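Local coordinates for nucleoporin NUP170 (Chaetomium thermophilum, PDB 5HAX), which probably serves as a scaffold nucleoporin of the nuclear pore complex, with a beta-propeller followed by a helical domain, at residues I266-K270 / T271-R275; E630-E633 / R634-F638; D705-S708 / Q709-K713; R514-I517 / N518-R522. All blocks are in the same frame, centred on the assembly; numbering follows the deposited sequence.

Contact 1: residues I266-K270 / T271-R275; sequences IEKDK and TSCLR. With PO4 (phosphate ion), chain D.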
loop_
_atom_site.group_PDB
_atom_site.type_symbol
_atom_site.label_atom_id
_atom_site.label_comp_id
_atom_site.label_asym_id
_atom_site.label_seq_id
_atom_site.Cartn_x
_atom_site.Cartn_y
_atom_site.Cartn_z
ATOM N N ILE A 266 -2.833 25.340 -10.681
ATOM C CA ILE A 266 -1.631 25.802 -9.996
ATOM C C ILE A 266 -0.441 25.605 -10.922
ATOM O O ILE A 266 -0.362 24.610 -11.651
ATOM C CB ILE A 266 -1.390 25.059 -8.662
ATOM C CG1 ILE A 266 -2.660 25.050 -7.805
ATOM C CG2 ILE A 266 -0.234 25.709 -7.901
ATOM C CD1 ILE A 266 -2.537 24.218 -6.542
ATOM N N GLU A 267 0.482 26.564 -10.890
ATOM C CA GLU A 267 1.764 26.458 -11.581
ATOM C C GLU A 267 2.819 27.020 -10.640
ATOM O O GLU A 267 2.798 28.215 -10.330
ATOM C CB GLU A 267 1.745 27.211 -12.912
ATOM C CG GLU A 267 3.028 27.079 -13.714
ATOM C CD GLU A 267 2.898 27.624 -15.130
ATOM O OE1 GLU A 267 2.059 27.106 -15.900
ATOM O OE2 GLU A 267 3.633 28.571 -15.475
ATOM N N LYS A 268 3.727 26.163 -10.178
ATOM C CA LYS A 268 4.720 26.522 -9.169
ATOM C C LYS A 268 6.100 26.152 -9.694
ATOM O O LYS A 268 6.428 24.964 -9.793
ATOM C CB LYS A 268 4.432 25.807 -7.849
ATOM C CG LYS A 268 5.251 26.307 -6.671
ATOM C CD LYS A 268 4.966 25.487 -5.426
ATOM C CE LYS A 268 5.720 26.021 -4.220
ATOM N NZ LYS A 268 5.239 27.370 -3.811
ATOM N N ASP A 269 6.910 27.158 -10.023
ATOM C CA ASP A 269 8.241 26.905 -10.552
ATOM C C ASP A 269 9.242 26.719 -9.414
ATOM O O ASP A 269 8.936 26.921 -8.237
ATOM C CB ASP A 269 8.684 28.032 -11.496
ATOM C CG ASP A 269 8.679 29.408 -10.840
ATOM O OD1 ASP A 269 8.753 29.505 -9.597
ATOM O OD2 ASP A 269 8.614 30.405 -11.591
ATOM N N LYS A 270 10.457 26.311 -9.787
ATOM C CA LYS A 270 11.490 26.041 -8.794
ATOM C C LYS A 270 11.799 27.277 -7.958
ATOM O O LYS A 270 12.136 27.154 -6.774
ATOM C CB LYS A 270 12.755 25.533 -9.485
ATOM C CG LYS A 270 13.934 25.345 -8.546
ATOM C CD LYS A 270 15.028 24.483 -9.160
ATOM C CE LYS A 270 15.472 25.000 -10.514
ATOM N NZ LYS A 270 16.715 24.323 -10.968
ATOM N N THR A 271 11.690 28.469 -8.549
ATOM C CA THR A 271 11.912 29.698 -7.794
ATOM C C THR A 271 10.926 29.821 -6.640
ATOM O O THR A 271 11.301 30.223 -5.533
ATOM C CB THR A 271 11.795 30.908 -8.720
ATOM O OG1 THR A 271 12.739 30.783 -9.789
ATOM C CG2 THR A 271 12.054 32.202 -7.961
ATOM N N SER A 272 9.658 29.488 -6.885
ATOM C CA SER A 272 8.652 29.553 -5.830
ATOM C C SER A 272 8.969 28.565 -4.714
ATOM O O SER A 272 8.909 28.907 -3.527
ATOM C CB SER A 272 7.268 29.285 -6.420
ATOM O OG SER A 272 6.266 29.328 -5.420
ATOM N N CYS A 273 9.308 27.326 -5.079
ATOM C CA CYS A 273 9.749 26.353 -4.085
ATOM C C CYS A 273 10.933 26.880 -3.286
ATOM O O CYS A 273 10.971 26.750 -2.055
ATOM C CB CYS A 273 10.119 25.036 -4.766
ATOM S SG CYS A 273 8.715 24.084 -5.385
ATOM N N LEU A 274 11.911 27.481 -3.969
ATOM C CA LEU A 274 13.090 28.000 -3.285
ATOM C C LEU A 274 12.743 29.166 -2.368
ATOM O O LEU A 274 13.363 29.324 -1.309
ATOM C CB LEU A 274 14.140 28.426 -4.308
ATOM C CG LEU A 274 14.872 27.275 -5.000
ATOM C CD1 LEU A 274 15.555 27.752 -6.270
ATOM C CD2 LEU A 274 15.885 26.651 -4.054
ATOM N N ARG A 275 11.767 29.988 -2.750
ATOM C CA ARG A 275 11.353 31.092 -1.891
ATOM C C ARG A 275 10.691 30.571 -0.619
ATOM O O ARG A 275 10.993 31.038 0.485
ATOM C CB ARG A 275 10.419 32.029 -2.656
ATOM C CG ARG A 275 9.992 33.249 -1.862
ATOM C CD ARG A 275 9.471 34.361 -2.761
ATOM N NE ARG A 275 8.660 33.846 -3.864
ATOM C CZ ARG A 275 9.088 33.694 -5.115
ATOM N NH1 ARG A 275 10.330 34.021 -5.451
ATOM N NH2 ARG A 275 8.266 33.217 -6.041
HETATM P P PO4 D . 4.796 32.667 -4.552
HETATM O O1 PO4 D . 6.174 32.099 -4.309
HETATM O O2 PO4 D . 4.361 32.363 -5.968
HETATM O O3 PO4 D . 4.835 34.163 -4.349
HETATM O O4 PO4 D . 3.820 32.051 -3.578
HETATM O O HOH W 1 8.032 32.162 -8.941
#
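Lys-268 reaches Ser-272 with its terminal amine. NZ donates to Ser-272 OG at 2.7 Å, and the hydroxyl donates in turn to phosphate O1 at 3.0 Å. The lysine chain is extended until a bend at chi4 (67°) turns NZ onto the serine. NZ also meets Asp-276 in a salt bridge and the carbonyl of Met-342. Arg-275 approaches the ion edge-on: NE lies 3.1 Å and NH2 2.9 Å from O1. O1 therefore accepts three hydrogen bonds. The ion probably comes from the crystallisation liquor.

With an alanine here in place of Lys-268, Asp-276 would probably lose this positive partner and Ser-272 OG the donor it accepts from.

The helix N-terminus is capped by Asp-269: its OD1 accepts from Ser-272 N at 2.9 Å, with an N-H...O angle of 153°. Its carbonyl O takes the first helical bond, from Cys-273 N. A water donates to OD1 and accepts from Arg-275 NH2, linking the cap to the guanidinium.

Apolar contacts are few. Lys-268 CE lies 3.8 Å from Cys-273 SG. Lys-270 CG runs beside Leu-274 CD1 at 3.7 Å, while its NZ reaches the carbonyls of Thr-291 and Asp-289.

This is an aspartate N-cap at the start of helix 270-279, directly after strand 263-268, an outermost strand of a four-stranded antiparallel sheet in the beta-propeller.

Contact 2: residues E630-E633 / R634-F638; sequences ENVE and RLRNF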
loop_
_atom_site.group_PDB
_atom_site.type_symbol
_atom_site.label_atom_id
_atom_site.label_comp_id
_atom_site.label_asym_id
_atom_site.label_seq_id
_atom_site.Cartn_x
_atom_site.Cartn_y
_atom_site.Cartn_z
ATOM N N GLU A 630 -9.741 -19.366 11.963
ATOM C CA GLU A 630 -8.550 -20.161 12.237
ATOM C C GLU A 630 -7.591 -19.413 13.152
ATOM O O GLU A 630 -7.042 -19.992 14.097
ATOM C CB GLU A 630 -7.856 -20.533 10.927
ATOM C CG GLU A 630 -8.626 -21.529 10.075
ATOM C CD GLU A 630 -7.941 -21.810 8.750
ATOM O OE1 GLU A 630 -6.865 -21.227 8.498
ATOM O OE2 GLU A 630 -8.480 -22.614 7.960
ATOM N N ASN A 631 -7.382 -18.119 12.891
ATOM C CA ASN A 631 -6.495 -17.326 13.735
ATOM C C ASN A 631 -7.017 -17.247 15.163
ATOM O O ASN A 631 -6.249 -17.399 16.121
ATOM C CB ASN A 631 -6.326 -15.922 13.151
ATOM C CG ASN A 631 -5.471 -15.909 11.896
ATOM O OD1 ASN A 631 -4.685 -16.824 11.653
ATOM N ND2 ASN A 631 -5.616 -14.858 11.096
ATOM N N VAL A 632 -8.320 -17.003 15.329
ATOM C CA VAL A 632 -8.902 -16.952 16.669
ATOM C C VAL A 632 -8.735 -18.294 17.368
ATOM O O VAL A 632 -8.406 -18.354 18.559
ATOM C CB VAL A 632 -10.385 -16.538 16.591
ATOM C CG1 VAL A 632 -11.063 -16.680 17.952
ATOM C CG2 VAL A 632 -10.516 -15.109 16.079
ATOM N N GLU A 633 -8.954 -19.392 16.641
ATOM C CA GLU A 633 -8.871 -20.716 17.249
ATOM C C GLU A 633 -7.441 -21.064 17.644
ATOM O O GLU A 633 -7.213 -21.648 18.709
ATOM C CB GLU A 633 -9.436 -21.764 16.292
ATOM C CG GLU A 633 -10.956 -21.749 16.195
ATOM C CD GLU A 633 -11.632 -22.178 17.490
ATOM O OE1 GLU A 633 -12.859 -21.983 17.615
ATOM O OE2 GLU A 633 -10.938 -22.708 18.383
ATOM N N ARG A 634 -6.464 -20.727 16.798
ATOM C CA ARG A 634 -5.071 -20.974 17.157
ATOM C C ARG A 634 -4.676 -20.177 18.394
ATOM O O ARG A 634 -3.893 -20.651 19.225
ATOM C CB ARG A 634 -4.146 -20.641 15.985
ATOM C CG ARG A 634 -3.934 -21.800 15.021
ATOM C CD ARG A 634 -2.551 -21.764 14.380
ATOM N NE ARG A 634 -1.477 -21.931 15.358
ATOM C CZ ARG A 634 -0.218 -22.232 15.049
ATOM N NH1 ARG A 634 0.690 -22.361 16.009
ATOM N NH2 ARG A 634 0.137 -22.411 13.783
ATOM N N LEU A 635 -5.209 -18.961 18.533
ATOM C CA LEU A 635 -4.988 -18.191 19.752
ATOM C C LEU A 635 -5.595 -18.900 20.957
ATOM O O LEU A 635 -4.960 -19.019 22.011
ATOM C CB LEU A 635 -5.572 -16.784 19.597
ATOM C CG LEU A 635 -5.579 -15.896 20.846
ATOM C CD1 LEU A 635 -4.172 -15.715 21.405
ATOM C CD2 LEU A 635 -6.209 -14.549 20.527
ATOM N N ARG A 636 -6.830 -19.385 20.815
ATOM C CA ARG A 636 -7.468 -20.133 21.894
ATOM C C ARG A 636 -6.677 -21.389 22.232
ATOM O O ARG A 636 -6.429 -21.686 23.408
ATOM C CB ARG A 636 -8.901 -20.490 21.501
ATOM C CG ARG A 636 -9.919 -19.431 21.875
ATOM C CD ARG A 636 -11.216 -19.589 21.095
ATOM N NE ARG A 636 -11.728 -20.956 21.117
ATOM C CZ ARG A 636 -12.260 -21.544 22.183
ATOM N NH1 ARG A 636 -12.705 -22.790 22.099
ATOM N NH2 ARG A 636 -12.341 -20.894 23.336
ATOM N N ASN A 637 -6.273 -22.144 21.209
ATOM C CA ASN A 637 -5.473 -23.342 21.431
ATOM C C ASN A 637 -4.189 -23.015 22.184
ATOM O O ASN A 637 -3.736 -23.800 23.025
ATOM C CB ASN A 637 -5.157 -24.007 20.092
ATOM C CG ASN A 637 -4.292 -25.242 20.242
ATOM O OD1 ASN A 637 -4.432 -26.002 21.200
ATOM N ND2 ASN A 637 -3.383 -25.442 19.294
ATOM N N PHE A 638 -3.590 -21.858 21.894
ATOM C CA PHE A 638 -2.356 -21.473 22.573
ATOM C C PHE A 638 -2.600 -21.208 24.053
ATOM O O PHE A 638 -1.773 -21.574 24.898
ATOM C CB PHE A 638 -1.752 -20.240 21.901
ATOM C CG PHE A 638 -0.633 -19.615 22.683
ATOM C CD1 PHE A 638 0.648 -20.139 22.627
ATOM C CD2 PHE A 638 -0.862 -18.503 23.478
ATOM C CE1 PHE A 638 1.679 -19.568 23.347
ATOM C CE2 PHE A 638 0.164 -17.927 24.200
ATOM C CZ PHE A 638 1.437 -18.460 24.133
#
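Glu-630 meets Arg-634 through the backbone, its O accepting from Arg-634 N at 2.9 Å. The arginine CB also rests on that carbonyl oxygen, 3.5 Å from Glu-630 O, but the two charged ends lead away from each other.

Asn-631 comes next. Its O takes Leu-635 N at 3.1 Å. Its side chain points away from the following turn and touches Gln-536 and Leu-598.

Val-632 O accepts from Arg-636 N at 2.9 Å. Its CG1 stands 4.3 Å from Arg-636 CD, so the valine flanks the aliphatic part of the arginine. Val-632, Leu-635 and Arg-636 all touch Met-679 of helix 663-694.

Glu-633 carries the charged contact. Its O accepts from Asn-637 N at 2.7 Å. A bend at chi2 (-67°) turns the carboxylate forward along the helix, beside Arg-636. OE2 meets NE of Arg-636 at 3.3 Å, at the guanidinium edge. This salt bridge includes a weak but nearly straight hydrogen bond (165°). The two planes stand 88° apart, so it is a single-point contact and not a two-pronged one. OE1 is held separately by Ser-683 OG, which fixes how the carboxylate is turned. A leucine in place of Arg-636 would probably leave Glu-633 OE2 without its positive partner, with Ser-683 still gripping OE1.

The whole is an i to i+3 salt bridge on regular alpha-helix 622-640, which packs against helices 522-533, 586-599 and 663-694 in the helical part of the nucleoporin.

Contact 3: residues D705-S708 / Q709-K713; sequences DAVS and QQQLK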
loop_
_atom_site.group_PDB
_atom_site.type_symbol
_atom_site.label_atom_id
_atom_site.label_comp_id
_atom_site.label_asym_id
_atom_site.label_seq_id
_atom_site.Cartn_x
_atom_site.Cartn_y
_atom_site.Cartn_z
ATOM N N ASP A 705 -40.658 -12.561 8.890
ATOM C CA ASP A 705 -41.395 -11.366 9.279
ATOM C C ASP A 705 -40.529 -10.120 9.113
ATOM O O ASP A 705 -39.298 -10.183 9.063
ATOM C CB ASP A 705 -41.906 -11.446 10.729
ATOM C CG ASP A 705 -41.045 -12.319 11.633
ATOM O OD1 ASP A 705 -40.321 -13.198 11.126
ATOM O OD2 ASP A 705 -41.105 -12.130 12.867
ATOM N N ALA A 706 -41.201 -8.966 9.046
ATOM C CA ALA A 706 -40.518 -7.714 8.725
ATOM C C ALA A 706 -39.539 -7.313 9.823
ATOM O O ALA A 706 -38.403 -6.916 9.536
ATOM C CB ALA A 706 -41.544 -6.607 8.492
ATOM N N VAL A 707 -39.965 -7.393 11.088
ATOM C CA VAL A 707 -39.095 -6.994 12.193
ATOM C C VAL A 707 -37.802 -7.799 12.171
ATOM O O VAL A 707 -36.716 -7.264 12.423
ATOM C CB VAL A 707 -39.833 -7.152 13.538
ATOM C CG1 VAL A 707 -38.857 -7.058 14.713
ATOM C CG2 VAL A 707 -40.929 -6.106 13.667
ATOM N N SER A 708 -37.898 -9.094 11.871
ATOM C CA SER A 708 -36.713 -9.943 11.838
ATOM C C SER A 708 -35.891 -9.717 10.577
ATOM O O SER A 708 -34.669 -9.904 10.599
ATOM C CB SER A 708 -37.123 -11.409 11.957
ATOM O OG SER A 708 -37.781 -11.646 13.192
ATOM N N GLN A 709 -36.534 -9.325 9.474
ATOM C CA GLN A 709 -35.785 -8.888 8.302
ATOM C C GLN A 709 -35.011 -7.611 8.603
ATOM O O GLN A 709 -33.845 -7.477 8.215
ATOM C CB GLN A 709 -36.729 -8.665 7.120
ATOM C CG GLN A 709 -37.326 -9.934 6.537
ATOM C CD GLN A 709 -38.275 -9.652 5.388
ATOM O OE1 GLN A 709 -38.847 -8.565 5.289
ATOM N NE2 GLN A 709 -38.444 -10.632 4.508
ATOM N N GLN A 710 -35.648 -6.666 9.297
ATOM C CA GLN A 710 -34.986 -5.415 9.649
ATOM C C GLN A 710 -33.860 -5.649 10.648
ATOM O O GLN A 710 -32.778 -5.066 10.517
ATOM C CB GLN A 710 -36.013 -4.433 10.212
ATOM C CG GLN A 710 -35.466 -3.056 10.569
ATOM C CD GLN A 710 -35.245 -2.173 9.355
ATOM O OE1 GLN A 710 -34.926 -2.654 8.267
ATOM N NE2 GLN A 710 -35.424 -0.870 9.535
ATOM N N GLN A 711 -34.099 -6.488 11.659
ATOM C CA GLN A 711 -33.048 -6.812 12.618
ATOM C C GLN A 711 -31.852 -7.450 11.925
ATOM O O GLN A 711 -30.699 -7.149 12.254
ATOM C CB GLN A 711 -33.590 -7.743 13.702
ATOM C CG GLN A 711 -34.323 -7.037 14.827
ATOM C CD GLN A 711 -34.679 -7.980 15.960
ATOM O OE1 GLN A 711 -35.758 -8.573 15.974
ATOM N NE2 GLN A 711 -33.768 -8.126 16.916
ATOM N N LEU A 712 -32.109 -8.338 10.963
ATOM C CA LEU A 712 -31.025 -8.953 10.208
ATOM C C LEU A 712 -30.369 -7.956 9.264
ATOM O O LEU A 712 -29.182 -8.091 8.947
ATOM C CB LEU A 712 -31.556 -10.153 9.424
ATOM C CG LEU A 712 -30.563 -10.853 8.496
ATOM C CD1 LEU A 712 -29.373 -11.380 9.283
ATOM C CD2 LEU A 712 -31.252 -11.975 7.742
ATOM N N LYS A 713 -31.124 -6.954 8.808
ATOM C CA LYS A 713 -30.587 -5.975 7.870
ATOM C C LYS A 713 -29.428 -5.202 8.485
ATOM O O LYS A 713 -28.387 -5.011 7.844
ATOM C CB LYS A 713 -31.698 -5.018 7.438
ATOM C CG LYS A 713 -31.575 -4.499 6.015
ATOM C CD LYS A 713 -32.657 -3.468 5.703
ATOM C CE LYS A 713 -34.052 -4.086 5.659
ATOM N NZ LYS A 713 -34.207 -5.067 4.547
#
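Asp-705 O accepts from Gln-709 N at 2.9 Å, opening a run of i to i+4 bonds. Ala-706 O to Gln-710 N and Val-707 O to Gln-711 N follow, each 2.8 Å. The last, Ser-708 O to Leu-712 N, is 3.0 Å.

These bonds run through the short helix 706-713. Asp-705 occupies its N-cap position, but its side chain makes no capping bond. Its OD2 instead takes a weak hydrogen bond from Ser-708 OG at 3.4 Å. The helix lies in the helical C-terminal region, where Leu-712 packs on Leu-733 of helix 724-739 and on Ile-616.

Gln-709 leans back over the first turn. Set beside the backbone N (chi1 -70°), Gln-709 CG comes within 3.2 Å of Asp-705 O. The extended chain then carries NE2 to the carbonyl of Tyr-701, beyond the helix start.

Val-707 and Gln-711 lie side by side and point the same way. Val-707 CG1 sits 3.7 Å from Gln-711 OE1, a van der Waals contact. Gln-711 CG also passes 3.4 Å from Val-707 O, and its side chain touches Leu-729.

Contact 4: residues R514-I517 / N518-R522; sequences RKFI and NQYGR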
loop_
_atom_site.group_PDB
_atom_site.type_symbol
_atom_site.label_atom_id
_atom_site.label_comp_id
_atom_site.label_asym_id
_atom_site.label_seq_id
_atom_site.Cartn_x
_atom_site.Cartn_y
_atom_site.Cartn_z
ATOM N N ARG A 514 14.461 -5.999 25.195
ATOM C CA ARG A 514 14.485 -4.618 25.665
ATOM C C ARG A 514 14.646 -3.639 24.507
ATOM O O ARG A 514 14.138 -2.514 24.575
ATOM C CB ARG A 514 15.602 -4.429 26.690
ATOM C CG ARG A 514 15.445 -3.174 27.541
ATOM C CD ARG A 514 16.427 -3.151 28.705
ATOM N NE ARG A 514 16.270 -4.310 29.582
ATOM C CZ ARG A 514 16.803 -4.412 30.795
ATOM N NH1 ARG A 514 17.526 -3.418 31.296
ATOM N NH2 ARG A 514 16.606 -5.509 31.515
ATOM N N LYS A 515 15.342 -4.045 23.442
ATOM C CA LYS A 515 15.390 -3.228 22.233
ATOM C C LYS A 515 13.986 -2.962 21.707
ATOM O O LYS A 515 13.649 -1.828 21.346
ATOM C CB LYS A 515 16.227 -3.919 21.155
ATOM C CG LYS A 515 17.639 -4.301 21.563
ATOM C CD LYS A 515 18.339 -5.017 20.414
ATOM C CE LYS A 515 19.736 -5.477 20.790
ATOM N NZ LYS A 515 20.391 -6.212 19.671
ATOM N N PHE A 516 13.153 -4.004 21.655
ATOM C CA PHE A 516 11.797 -3.852 21.135
ATOM C C PHE A 516 10.948 -2.974 22.045
ATOM O O PHE A 516 10.168 -2.144 21.563
ATOM C CB PHE A 516 11.148 -5.224 20.958
ATOM C CG PHE A 516 11.674 -5.998 19.784
ATOM C CD1 PHE A 516 11.167 -5.782 18.515
ATOM C CD2 PHE A 516 12.669 -6.946 19.950
ATOM C CE1 PHE A 516 11.647 -6.492 17.434
ATOM C CE2 PHE A 516 13.152 -7.659 18.870
ATOM C CZ PHE A 516 12.641 -7.431 17.611
ATOM N N ILE A 517 11.079 -3.145 23.363
ATOM C CA ILE A 517 10.279 -2.359 24.300
ATOM C C ILE A 517 10.625 -0.881 24.187
ATOM O O ILE A 517 9.743 -0.016 24.228
ATOM C CB ILE A 517 10.480 -2.882 25.736
ATOM C CG1 ILE A 517 9.884 -4.287 25.870
ATOM C CG2 ILE A 517 9.839 -1.934 26.752
ATOM C CD1 ILE A 517 10.182 -4.965 27.195
ATOM N N ASN A 518 11.914 -0.566 24.044
ATOM C CA ASN A 518 12.333 0.827 23.959
ATOM C C ASN A 518 11.830 1.514 22.695
ATOM O O ASN A 518 11.687 2.740 22.692
ATOM C CB ASN A 518 13.857 0.924 24.029
ATOM C CG ASN A 518 14.402 0.597 25.408
ATOM O OD1 ASN A 518 13.667 0.596 26.397
ATOM N ND2 ASN A 518 15.699 0.325 25.482
ATOM N N GLN A 519 11.557 0.760 21.631
ATOM C CA GLN A 519 11.058 1.328 20.382
ATOM C C GLN A 519 9.541 1.247 20.266
ATOM O O GLN A 519 8.892 2.247 19.944
ATOM C CB GLN A 519 11.698 0.621 19.182
ATOM C CG GLN A 519 11.238 1.174 17.835
ATOM C CD GLN A 519 11.840 0.437 16.658
ATOM O OE1 GLN A 519 12.722 -0.405 16.822
ATOM N NE2 GLN A 519 11.361 0.749 15.458
ATOM N N TYR A 520 8.963 0.072 20.522
ATOM C CA TYR A 520 7.548 -0.179 20.282
ATOM C C TYR A 520 6.689 -0.088 21.536
ATOM O O TYR A 520 5.460 -0.040 21.420
ATOM C CB TYR A 520 7.365 -1.571 19.660
ATOM C CG TYR A 520 7.867 -1.690 18.238
ATOM C CD1 TYR A 520 7.003 -1.532 17.164
ATOM C CD2 TYR A 520 9.202 -1.965 17.970
ATOM C CE1 TYR A 520 7.452 -1.640 15.861
ATOM C CE2 TYR A 520 9.660 -2.075 16.669
ATOM C CZ TYR A 520 8.780 -1.911 15.620
ATOM O OH TYR A 520 9.226 -2.021 14.324
ATOM N N GLY A 521 7.293 -0.060 22.718
ATOM C CA GLY A 521 6.547 -0.171 23.953
ATOM C C GLY A 521 6.301 -1.619 24.340
ATOM O O GLY A 521 6.416 -2.543 23.534
ATOM N N ARG A 522 5.948 -1.814 25.613
ATOM C CA ARG A 522 5.843 -3.170 26.145
ATOM C C ARG A 522 4.651 -3.915 25.553
ATOM O O ARG A 522 4.765 -5.098 25.213
ATOM C CB ARG A 522 5.749 -3.130 27.671
ATOM C CG ARG A 522 5.921 -4.496 28.334
ATOM C CD ARG A 522 6.005 -4.390 29.855
ATOM N NE ARG A 522 7.120 -3.553 30.295
ATOM C CZ ARG A 522 8.354 -3.994 30.526
ATOM N NH1 ARG A 522 9.294 -3.146 30.924
ATOM N NH2 ARG A 522 8.655 -5.276 30.362
#
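Ile-517 meets Arg-522 by the turn of both chains. Ile-517 CG1 lies beside the backbone N (chi1 -67°), and an extended chi2 carries CD1 to the arginine. The arginine chain is extended, then bends at chi3 (-59°) to bring its guanidinium back. Ile-517 CD1 sits over one guanidinium face, 3.5 Å from Arg-522 NH2, and the side chains cross at a slant.

Gly-521 makes the turn between them. Its phi of 85° would jam a CB against the carbonyl oxygen of Tyr-520. Its N still bonds to Ile-517 O at 2.9 Å. It is also the N-cap residue of helix 522-533.

Tyr-520 N bonds to Phe-516 O at 2.7 Å, and this oxygen lies at the tyrosine ring edge. The two rings touch between Phe-516 CD1 and Tyr-520 CD2 at 4.3 Å. Phe-516 also stacks on Trp-47 and meets Phe-494 edge-to-face.

Asn-518 N bonds to Arg-514 O at 3.0 Å. Their side chains run alongside each other, and the Arg-514 guanidinium pairs with Glu-510.

The link across the glycine is thus dispersive: an isoleucine methyl lies over part of one guanidinium face without using any N-H, so the arginine's hydrogen-bonding edges are not engaged by this contact.

In the fold
Contact 1 belongs to the beta-propeller; contacts 2, 3 and 4 are on helices of the helical part. Contact 1 lies about 56 Å from contact 2, centre to centre, on the opposite side of the chain's centre. None is wholly core: each mixes buried and exposed residues. Contact 2 packs on helix 522-533, whose first residue belongs to contact 4; their centres are about 25 Å apart. Contact 3 is the farthest from the chain centre, about 38 Å. Chemistry follows place. Contact 1 is polar, at a strand-to-helix junction. Contact 2 pairs charges within a helix. Contact 3 is mostly backbone bonding. Contact 4 is apolar packing, with a methyl over a guanidinium, between successive helices.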